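Local coordinates for protein tryptophan synthase alpha-subunit (Pyrococcus furiosus, PDB 1GEQ) that cleaves indoleglycerol phosphate to indole and glyceraldehyde 3-phosphate, as the alpha subunit of the tryptophan synthase tetramer, at residues 8-13 / 53-58; 37-42 / 63-68; 45-50 / 84-89. All coordinates share one frame; numbering follows the deposited sequence.

How the contacts relate
Three neighbouring parallel strands of one closed barrel, 6-12, 35-38 and 83-87, supply a side to contacts 1, 2 and 3 in turn. Centres lie about 9 Å apart between contacts 1 and 2 and between 1 and 3, and about 11 Å between 2 and 3. Along the chain the segments alternate, in the order 8-13, 37-42, 45-50, 53-58, 63-68, 84-89, and helix 49-60 serves both contacts 1 and 3. Backbone bonding ties contact 2 to its neighbours on two sides, through Gly38 to Leu11 and Ala13 and through Leu37 and Ile39 to Met86. Strand 35-38 thus packs outward against a helix in contact 2, while the loop after it carries Asp47, an active-site residue, in contact 3.

Contact 1: 8-13 / 53-58; sequences IPYLTA and ESHYRA
The imidazole of His55 and the phenol of Tyr10 cross at about a right angle, with Tyr10 OH 3.7 Å from His55 NE2, a packing contact. Thr12 OG1 also approaches the imidazole obliquely, 4.1 Å from His55 CD2. The other flat group, the Arg57 guanidinium, has Glu53 O and Ser54 CA of its own helix over one face, offset toward the rim, while its NH2 forms a salt bridge with Asp15.

Polar contact centres on the Thr12 hydroxyl. Its OG1 is anti to the carbonyl carbon (chi1 -63°), which turns it toward the helix and brings it 2.8 Å from Ser54 OG. Tyr10 OH hydrogen-bonds to the same Thr12 OG1, also at 2.8 Å, giving a chain of three hydroxyls that runs from strand to helix and continues from Ser54 OG to Ile51 O. This is a buried strand-to-helix contact of a TIM barrel: residues 8-12 belong to the first strand, and 53-58 to the helix that comes after the second. The two axes approach to 9.1 Å at 41°. A valine in place of Thr12 has no hydroxyl, so Tyr10 OH would probably be left without this mate and the polar link from strand to Ser54 OG broken.

Beyond the hydroxyls the contact is thinner and rests on the Ala58 methyl. It turns toward the residue that follows the strand, its CB 3.5 Å from Ala13 O, and Thr12 CG2 is 4.3 Å from the same Ala58 CB. The active site is close by: the side chain of Tyr10 comes within about 4 Å of that of Glu36, and the side chain of His55 lies equally near that of Asp47. His55 ND1 is hydrogen-bonded to Phe41 N, which probably helps fix the rotation of the imidazole.

Contact 2: 37-42 / 63-68; sequences LGIPFS and FKLREA
Pro40 lies over one face of the Phe63 ring, and this is the tight end of the contact. Its CG stands 4.1 Å from the ring centroid and 27° off the normal, a CH-pi contact, while Pro40 CD comes to 3.5 Å from Phe63 CE1 on the rim. The two side chains cross at about a right angle. Phe63 reaches the proline because its CG is anti to the backbone N (chi1 172°), directing the ring toward Pro40. At the ring edge, in its plane, sits the Ala68 methyl from the first turn of helix 65-76. The proline itself also touches Ala58 and Leu59, so it sits between helix 49-60 and Phe63, just ahead of helix 65-76.

Ile39 extends the apolar surface with both branches. Its CG2 is 3.9 Å from Leu65 CD1 and also nears the Phe63 ring obliquely, whereas CG1 lies 4.3 Å from Ala68 CB. Two residues earlier, on the strand, Leu37 CD2 makes a looser approach, 4.2 Å from Ala68 O, and its side chain continues onto Ile71 and Val72 of the same helix.

The solvent side is quite different. Leu65 is partly exposed, though its side chain also touches Phe100 of helix 97-107, and Lys64 and Arg66 are exposed. Here the polar features belong to the helix start itself: Glu67 N bonds back to Lys64 O, and Glu67 OE2 receives a weak bond from Lys64 N at 3.2 Å.

Strand 35-38 and the residues just after it thus pack, mainly through apolar side chains, on the start of helix 65-76, as outer helices clothe the strands of a TIM barrel; helices 49-60 and 65-76 both lie in the beta-alpha-beta connection to the next parallel strand, 83-87.

Contact 3: 45-50 / 84-89; sequences IADGKT and VLMTYY
A polar contact at the mouth of the TIM barrel joins the loop after the second strand to the end of the third, with the hydroxyl of Tyr88 as its focus. Segment 45-50 runs through this loop into helix 49-60, whose N-cap position is held by Gly48, and it carries Asp47, an active-site proton acceptor. Segment 84-89 brings the last part of strand 83-87 and the turn beyond it.

Two hydrogen bonds grip the hydroxyl. Ala46 N donates to Tyr88 OH at 3.1 Å, with an N-H...O angle of 149°, and Tyr88 OH in turn donates to Asp47 OD1 at 2.8 Å. Both partners lie at the ring edge, near its plane. Tyr88 is led to the loop by a CG placed anti to the carbonyl carbon, and its ring also meets that of Phe41. Together, these contacts are likely to limit the turning of the phenol, and the bond to OD1 probably helps orient Asp47.

Apolar support is modest. Ala46 CB lies 4.4 Å from Tyr88 CZ, and both Ala46 and Met86 touch Val115 in the neighbouring loop. Met86, whose side chain is also about 4 Å from that of the second proton acceptor, Glu36, packs its methyl against the carboxylate, with CE 4.2 Å from Asp47 OD2. The carboxylate and phenol planes differ by 57°, and the tyrosine hydroxyl meets Asp47 OD1 from 40° above the carboxylate plane.

Contact 1: 8-13 / 53-58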
loop_
_atom_site.group_PDB
_atom_site.type_symbol
_atom_site.label_atom_id
_atom_site.label_comp_id
_atom_site.label_asym_id
_atom_site.label_seq_id
_atom_site.Cartn_x
_atom_site.Cartn_y
_atom_site.Cartn_z
ATOM N N ILE A 8 -1.368 -1.547 -8.643
ATOM C CA ILE A 8 -0.898 -2.016 -7.349
ATOM C C ILE A 8 -2.078 -2.201 -6.408
ATOM O O ILE A 8 -2.601 -1.235 -5.861
ATOM C CB ILE A 8 0.085 -0.987 -6.740
ATOM C CG1 ILE A 8 1.247 -0.759 -7.716
ATOM C CG2 ILE A 8 0.571 -1.455 -5.370
ATOM C CD1 ILE A 8 2.060 0.491 -7.418
ATOM N N PRO A 9 -2.517 -3.455 -6.217
ATOM C CA PRO A 9 -3.650 -3.675 -5.316
ATOM C C PRO A 9 -3.272 -3.437 -3.856
ATOM O O PRO A 9 -2.125 -3.671 -3.452
ATOM C CB PRO A 9 -4.016 -5.146 -5.560
ATOM C CG PRO A 9 -3.405 -5.473 -6.926
ATOM C CD PRO A 9 -2.112 -4.700 -6.888
ATOM N N TYR A 10 -4.232 -2.943 -3.079
ATOM C CA TYR A 10 -4.038 -2.761 -1.647
ATOM C C TYR A 10 -5.118 -3.646 -1.027
ATOM O O TYR A 10 -6.265 -3.625 -1.479
ATOM C CB TYR A 10 -4.293 -1.323 -1.180
ATOM C CG TYR A 10 -4.545 -1.277 0.319
ATOM C CD1 TYR A 10 -3.489 -1.184 1.226
ATOM C CD2 TYR A 10 -5.838 -1.473 0.829
ATOM C CE1 TYR A 10 -3.705 -1.300 2.603
ATOM C CE2 TYR A 10 -6.063 -1.593 2.196
ATOM C CZ TYR A 10 -4.995 -1.513 3.079
ATOM O OH TYR A 10 -5.219 -1.685 4.432
ATOM N N LEU A 11 -4.751 -4.418 -0.011
ATOM C CA LEU A 11 -5.705 -5.284 0.684
ATOM C C LEU A 11 -5.369 -5.237 2.162
ATOM O O LEU A 11 -4.203 -5.116 2.528
ATOM C CB LEU A 11 -5.589 -6.743 0.210
ATOM C CG LEU A 11 -5.979 -7.119 -1.218
ATOM C CD1 LEU A 11 -5.713 -8.598 -1.439
ATOM C CD2 LEU A 11 -7.445 -6.812 -1.452
ATOM N N THR A 12 -6.383 -5.331 3.016
ATOM C CA THR A 12 -6.128 -5.333 4.447
ATOM C C THR A 12 -5.927 -6.783 4.901
ATOM O O THR A 12 -6.735 -7.659 4.573
ATOM C CB THR A 12 -7.302 -4.700 5.220
ATOM O OG1 THR A 12 -7.439 -3.326 4.826
ATOM C CG2 THR A 12 -7.060 -4.775 6.725
ATOM N N ALA A 13 -4.842 -7.043 5.629
ATOM C CA ALA A 13 -4.567 -8.399 6.106
ATOM C C ALA A 13 -5.646 -8.845 7.099
ATOM O O ALA A 13 -6.022 -8.095 8.002
ATOM C CB ALA A 13 -3.188 -8.457 6.771
ATOM N N GLU A 53 -13.177 0.788 7.740
ATOM C CA GLU A 53 -14.111 -0.304 7.993
ATOM C C GLU A 53 -13.477 -1.679 7.792
ATOM O O GLU A 53 -13.901 -2.653 8.420
ATOM C CB GLU A 53 -15.350 -0.154 7.103
ATOM C CG GLU A 53 -16.204 1.057 7.460
ATOM C CD GLU A 53 -17.422 1.223 6.566
ATOM O OE1 GLU A 53 -18.252 2.111 6.853
ATOM O OE2 GLU A 53 -17.558 0.472 5.577
ATOM N N SER A 54 -12.460 -1.764 6.932
ATOM C CA SER A 54 -11.795 -3.043 6.689
ATOM C C SER A 54 -10.901 -3.368 7.874
ATOM O O SER A 54 -10.797 -4.533 8.277
ATOM C CB SER A 54 -10.968 -3.003 5.397
ATOM O OG SER A 54 -9.888 -2.090 5.511
ATOM N N HIS A 55 -10.251 -2.347 8.430
ATOM C CA HIS A 55 -9.398 -2.556 9.595
ATOM C C HIS A 55 -10.267 -3.098 10.738
ATOM O O HIS A 55 -9.873 -4.008 11.456
ATOM C CB HIS A 55 -8.751 -1.244 10.060
ATOM C CG HIS A 55 -7.555 -0.826 9.265
ATOM N ND1 HIS A 55 -6.349 -0.504 9.846
ATOM C CD2 HIS A 55 -7.387 -0.653 7.930
ATOM C CE1 HIS A 55 -5.489 -0.147 8.910
ATOM N NE2 HIS A 55 -6.092 -0.228 7.738
ATOM N N TYR A 56 -11.444 -2.502 10.904
ATOM C CA TYR A 56 -12.380 -2.904 11.950
ATOM C C TYR A 56 -12.845 -4.350 11.764
ATOM O O TYR A 56 -12.900 -5.118 12.725
ATOM C CB TYR A 56 -13.579 -1.951 11.950
ATOM C CG TYR A 56 -13.189 -0.498 12.128
ATOM C CD1 TYR A 56 -14.043 0.528 11.720
ATOM C CD2 TYR A 56 -11.958 -0.147 12.691
ATOM C CE1 TYR A 56 -13.677 1.866 11.862
ATOM C CE2 TYR A 56 -11.584 1.182 12.836
ATOM C CZ TYR A 56 -12.446 2.183 12.421
ATOM O OH TYR A 56 -12.071 3.500 12.566
ATOM N N ARG A 57 -13.173 -4.729 10.532
ATOM C CA ARG A 57 -13.611 -6.091 10.257
ATOM C C ARG A 57 -12.514 -7.073 10.638
ATOM O O ARG A 57 -12.758 -8.025 11.380
ATOM C CB ARG A 57 -13.947 -6.275 8.773
ATOM C CG ARG A 57 -15.250 -5.653 8.317
ATOM C CD ARG A 57 -15.686 -6.237 6.974
ATOM N NE ARG A 57 -14.769 -5.882 5.897
ATOM C CZ ARG A 57 -14.827 -4.747 5.205
ATOM N NH1 ARG A 57 -15.769 -3.855 5.475
ATOM N NH2 ARG A 57 -13.938 -4.498 4.255
ATOM N N ALA A 58 -11.303 -6.836 10.133
ATOM C CA ALA A 58 -10.169 -7.712 10.408
ATOM C C ALA A 58 -9.923 -7.894 11.895
ATOM O O ALA A 58 -9.690 -9.012 12.356
ATOM C CB ALA A 58 -8.907 -7.171 9.733
#

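Contact 2: 37-42 / 63-68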
loop_
_atom_site.group_PDB
_atom_site.type_symbol
_atom_site.label_atom_id
_atom_site.label_comp_id
_atom_site.label_asym_id
_atom_site.label_seq_id
_atom_site.Cartn_x
_atom_site.Cartn_y
_atom_site.Cartn_z
ATOM N N LEU A 37 0.053 -4.597 1.372
ATOM C CA LEU A 37 -0.694 -5.384 2.349
ATOM C C LEU A 37 -0.787 -4.567 3.627
ATOM O O LEU A 37 0.232 -4.274 4.264
ATOM C CB LEU A 37 0.028 -6.706 2.632
ATOM C CG LEU A 37 -0.672 -7.702 3.568
ATOM C CD1 LEU A 37 -1.990 -8.147 2.956
ATOM C CD2 LEU A 37 0.234 -8.910 3.809
ATOM N N GLY A 38 -2.009 -4.208 4.007
ATOM C CA GLY A 38 -2.192 -3.395 5.196
ATOM C C GLY A 38 -2.411 -4.155 6.490
ATOM O O GLY A 38 -3.186 -5.114 6.547
ATOM N N ILE A 39 -1.705 -3.720 7.524
ATOM C CA ILE A 39 -1.811 -4.314 8.846
ATOM C C ILE A 39 -2.879 -3.541 9.620
ATOM O O ILE A 39 -2.743 -2.332 9.840
ATOM C CB ILE A 39 -0.477 -4.212 9.608
ATOM C CG1 ILE A 39 0.578 -5.070 8.904
ATOM C CG2 ILE A 39 -0.663 -4.655 11.061
ATOM C CD1 ILE A 39 1.938 -5.003 9.557
ATOM N N PRO A 40 -3.944 -4.237 10.043
ATOM C CA PRO A 40 -5.069 -3.671 10.800
ATOM C C PRO A 40 -4.626 -2.912 12.039
ATOM O O PRO A 40 -3.719 -3.337 12.752
ATOM C CB PRO A 40 -5.901 -4.904 11.160
ATOM C CG PRO A 40 -5.607 -5.858 10.052
ATOM C CD PRO A 40 -4.129 -5.684 9.834
ATOM N N PHE A 41 -5.289 -1.791 12.298
ATOM C CA PHE A 41 -4.993 -0.971 13.461
ATOM C C PHE A 41 -6.308 -0.417 14.012
ATOM O O PHE A 41 -7.203 -0.072 13.245
ATOM C CB PHE A 41 -4.054 0.170 13.078
ATOM C CG PHE A 41 -3.652 1.029 14.234
ATOM C CD1 PHE A 41 -3.116 0.454 15.387
ATOM C CD2 PHE A 41 -3.816 2.405 14.182
ATOM C CE1 PHE A 41 -2.758 1.240 16.481
ATOM C CE2 PHE A 41 -3.457 3.208 15.272
ATOM C CZ PHE A 41 -2.926 2.618 16.422
ATOM N N SER A 42 -6.420 -0.339 15.335
ATOM C CA SER A 42 -7.648 0.131 15.973
ATOM C C SER A 42 -8.029 1.580 15.681
ATOM O O SER A 42 -9.205 1.931 15.751
ATOM C CB SER A 42 -7.571 -0.091 17.487
ATOM O OG SER A 42 -6.437 0.555 18.038
ATOM N N PHE A 63 -7.807 -10.758 14.121
ATOM C CA PHE A 63 -6.524 -10.790 13.431
ATOM C C PHE A 63 -5.367 -10.591 14.401
ATOM O O PHE A 63 -5.478 -9.858 15.382
ATOM C CB PHE A 63 -6.478 -9.719 12.339
ATOM C CG PHE A 63 -5.127 -9.560 11.710
ATOM C CD1 PHE A 63 -4.240 -8.590 12.170
ATOM C CD2 PHE A 63 -4.721 -10.405 10.686
ATOM C CE1 PHE A 63 -2.970 -8.470 11.609
ATOM C CE2 PHE A 63 -3.456 -10.292 10.126
ATOM C CZ PHE A 63 -2.580 -9.322 10.589
ATOM N N LYS A 64 -4.256 -11.263 14.121
ATOM C CA LYS A 64 -3.064 -11.174 14.953
ATOM C C LYS A 64 -1.910 -10.668 14.102
ATOM O O LYS A 64 -1.739 -11.101 12.967
ATOM C CB LYS A 64 -2.738 -12.552 15.540
ATOM C CG LYS A 64 -2.998 -12.658 17.033
ATOM C CD LYS A 64 -4.330 -12.024 17.409
ATOM C CE LYS A 64 -4.480 -11.914 18.922
ATOM N NZ LYS A 64 -5.494 -10.895 19.309
ATOM N N LEU A 65 -1.128 -9.749 14.659
ATOM C CA LEU A 65 0.003 -9.153 13.951
ATOM C C LEU A 65 0.838 -10.134 13.144
ATOM O O LEU A 65 1.068 -9.924 11.954
ATOM C CB LEU A 65 0.929 -8.426 14.929
ATOM C CG LEU A 65 2.139 -7.758 14.269
ATOM C CD1 LEU A 65 1.678 -6.537 13.487
ATOM C CD2 LEU A 65 3.163 -7.357 15.322
ATOM N N ARG A 66 1.301 -11.194 13.799
ATOM C CA ARG A 66 2.138 -12.194 13.151
ATOM C C ARG A 66 1.476 -12.897 11.973
ATOM O O ARG A 66 2.164 -13.425 11.096
ATOM C CB ARG A 66 2.611 -13.218 14.186
ATOM C CG ARG A 66 3.366 -12.590 15.353
ATOM C CD ARG A 66 4.806 -13.092 15.464
ATOM N NE ARG A 66 5.775 -11.995 15.480
ATOM C CZ ARG A 66 5.788 -11.009 16.376
ATOM N NH1 ARG A 66 4.883 -10.971 17.345
ATOM N NH2 ARG A 66 6.705 -10.055 16.297
ATOM N N GLU A 67 0.148 -12.905 11.936
ATOM C CA GLU A 67 -0.551 -13.554 10.832
ATOM C C GLU A 67 -0.229 -12.852 9.522
ATOM O O GLU A 67 -0.329 -13.444 8.449
ATOM C CB GLU A 67 -2.060 -13.564 11.085
ATOM C CG GLU A 67 -2.482 -14.632 12.082
ATOM C CD GLU A 67 -3.937 -14.525 12.480
ATOM O OE1 GLU A 67 -4.373 -15.323 13.333
ATOM O OE2 GLU A 67 -4.644 -13.641 11.945
ATOM N N ALA A 68 0.163 -11.586 9.612
ATOM C CA ALA A 68 0.516 -10.827 8.422
ATOM C C ALA A 68 1.742 -11.482 7.806
ATOM O O ALA A 68 1.827 -11.658 6.595
ATOM C CB ALA A 68 0.821 -9.378 8.799
#

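Contact 3: 45-50 / 84-89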
loop_
_atom_site.group_PDB
_atom_site.type_symbol
_atom_site.label_atom_id
_atom_site.label_comp_id
_atom_site.label_asym_id
_atom_site.label_seq_id
_atom_site.Cartn_x
_atom_site.Cartn_y
_atom_site.Cartn_z
ATOM N N ILE A 45 -6.711 6.590 11.696
ATOM C CA ILE A 45 -7.105 7.978 11.489
ATOM C C ILE A 45 -6.660 8.662 10.195
ATOM O O ILE A 45 -7.125 9.756 9.893
ATOM C CB ILE A 45 -6.639 8.876 12.651
ATOM C CG1 ILE A 45 -5.114 8.999 12.626
ATOM C CG2 ILE A 45 -7.107 8.292 13.984
ATOM C CD1 ILE A 45 -4.571 10.127 13.473
ATOM N N ALA A 46 -5.762 8.043 9.438
ATOM C CA ALA A 46 -5.292 8.658 8.202
ATOM C C ALA A 46 -5.957 8.054 6.975
ATOM O O ALA A 46 -5.697 8.478 5.846
ATOM C CB ALA A 46 -3.771 8.514 8.093
ATOM N N ASP A 47 -6.822 7.071 7.183
ATOM C CA ASP A 47 -7.494 6.412 6.071
ATOM C C ASP A 47 -8.917 6.875 5.837
ATOM O O ASP A 47 -9.554 7.462 6.722
ATOM C CB ASP A 47 -7.509 4.891 6.283
ATOM C CG ASP A 47 -6.180 4.248 5.954
ATOM O OD1 ASP A 47 -5.480 3.818 6.892
ATOM O OD2 ASP A 47 -5.844 4.182 4.754
ATOM N N GLY A 48 -9.408 6.602 4.630
ATOM C CA GLY A 48 -10.773 6.947 4.282
ATOM C C GLY A 48 -11.709 5.932 4.922
ATOM O O GLY A 48 -11.260 4.893 5.421
ATOM N N LYS A 49 -13.007 6.215 4.897
ATOM C CA LYS A 49 -14.000 5.338 5.516
ATOM C C LYS A 49 -13.967 3.876 5.076
ATOM O O LYS A 49 -13.981 2.974 5.913
ATOM C CB LYS A 49 -15.402 5.924 5.299
ATOM C CG LYS A 49 -16.559 5.006 5.706
ATOM C CD LYS A 49 -17.840 5.809 5.956
ATOM C CE LYS A 49 -19.092 5.059 5.510
ATOM N NZ LYS A 49 -19.317 5.146 4.035
ATOM N N THR A 50 -13.919 3.638 3.770
ATOM C CA THR A 50 -13.907 2.274 3.267
ATOM C C THR A 50 -12.767 1.459 3.878
ATOM O O THR A 50 -12.986 0.341 4.352
ATOM C CB THR A 50 -13.812 2.258 1.725
ATOM O OG1 THR A 50 -14.930 2.967 1.180
ATOM C CG2 THR A 50 -13.825 0.827 1.195
ATOM N N VAL A 84 4.736 -4.690 -0.305
ATOM C CA VAL A 84 5.004 -3.559 0.566
ATOM C C VAL A 84 4.033 -3.681 1.738
ATOM O O VAL A 84 2.819 -3.724 1.548
ATOM C CB VAL A 84 4.749 -2.198 -0.137
ATOM C CG1 VAL A 84 4.918 -1.071 0.866
ATOM C CG2 VAL A 84 5.708 -2.012 -1.303
ATOM N N LEU A 85 4.574 -3.756 2.942
ATOM C CA LEU A 85 3.745 -3.858 4.127
ATOM C C LEU A 85 3.388 -2.435 4.556
ATOM O O LEU A 85 4.268 -1.579 4.686
ATOM C CB LEU A 85 4.529 -4.567 5.232
ATOM C CG LEU A 85 3.750 -5.473 6.192
ATOM C CD1 LEU A 85 3.024 -6.552 5.404
ATOM C CD2 LEU A 85 4.719 -6.097 7.185
ATOM N N MET A 86 2.096 -2.177 4.749
ATOM C CA MET A 86 1.633 -0.855 5.169
ATOM C C MET A 86 1.134 -0.963 6.611
ATOM O O MET A 86 0.324 -1.838 6.939
ATOM C CB MET A 86 0.514 -0.369 4.245
ATOM C CG MET A 86 0.109 1.077 4.468
ATOM S SD MET A 86 -1.150 1.625 3.290
ATOM C CE MET A 86 -1.826 3.082 4.130
ATOM N N THR A 87 1.604 -0.072 7.473
ATOM C CA THR A 87 1.211 -0.150 8.872
ATOM C C THR A 87 1.293 1.174 9.607
ATOM O O THR A 87 1.980 2.099 9.177
ATOM C CB THR A 87 2.125 -1.145 9.627
ATOM O OG1 THR A 87 1.674 -1.308 10.980
ATOM C CG2 THR A 87 3.551 -0.617 9.648
ATOM N N TYR A 88 0.580 1.252 10.724
ATOM C CA TYR A 88 0.636 2.427 11.573
ATOM C C TYR A 88 1.827 2.147 12.494
ATOM O O TYR A 88 2.269 0.999 12.595
ATOM C CB TYR A 88 -0.668 2.589 12.359
ATOM C CG TYR A 88 -1.735 3.264 11.532
ATOM C CD1 TYR A 88 -2.363 2.595 10.478
ATOM C CD2 TYR A 88 -2.079 4.594 11.766
ATOM C CE1 TYR A 88 -3.302 3.234 9.681
ATOM C CE2 TYR A 88 -3.022 5.245 10.967
ATOM C CZ TYR A 88 -3.626 4.562 9.930
ATOM O OH TYR A 88 -4.561 5.208 9.152
ATOM N N TYR A 89 2.347 3.178 13.156
ATOM C CA TYR A 89 3.528 3.029 14.012
ATOM C C TYR A 89 3.382 2.235 15.315
ATOM O O TYR A 89 4.320 1.545 15.721
ATOM C CB TYR A 89 4.114 4.411 14.333
ATOM C CG TYR A 89 5.539 4.375 14.860
ATOM C CD1 TYR A 89 6.538 3.711 14.154
ATOM C CD2 TYR A 89 5.892 5.032 16.037
ATOM C CE1 TYR A 89 7.858 3.705 14.598
ATOM C CE2 TYR A 89 7.214 5.035 16.494
ATOM C CZ TYR A 89 8.189 4.367 15.767
ATOM O OH TYR A 89 9.494 4.359 16.206
#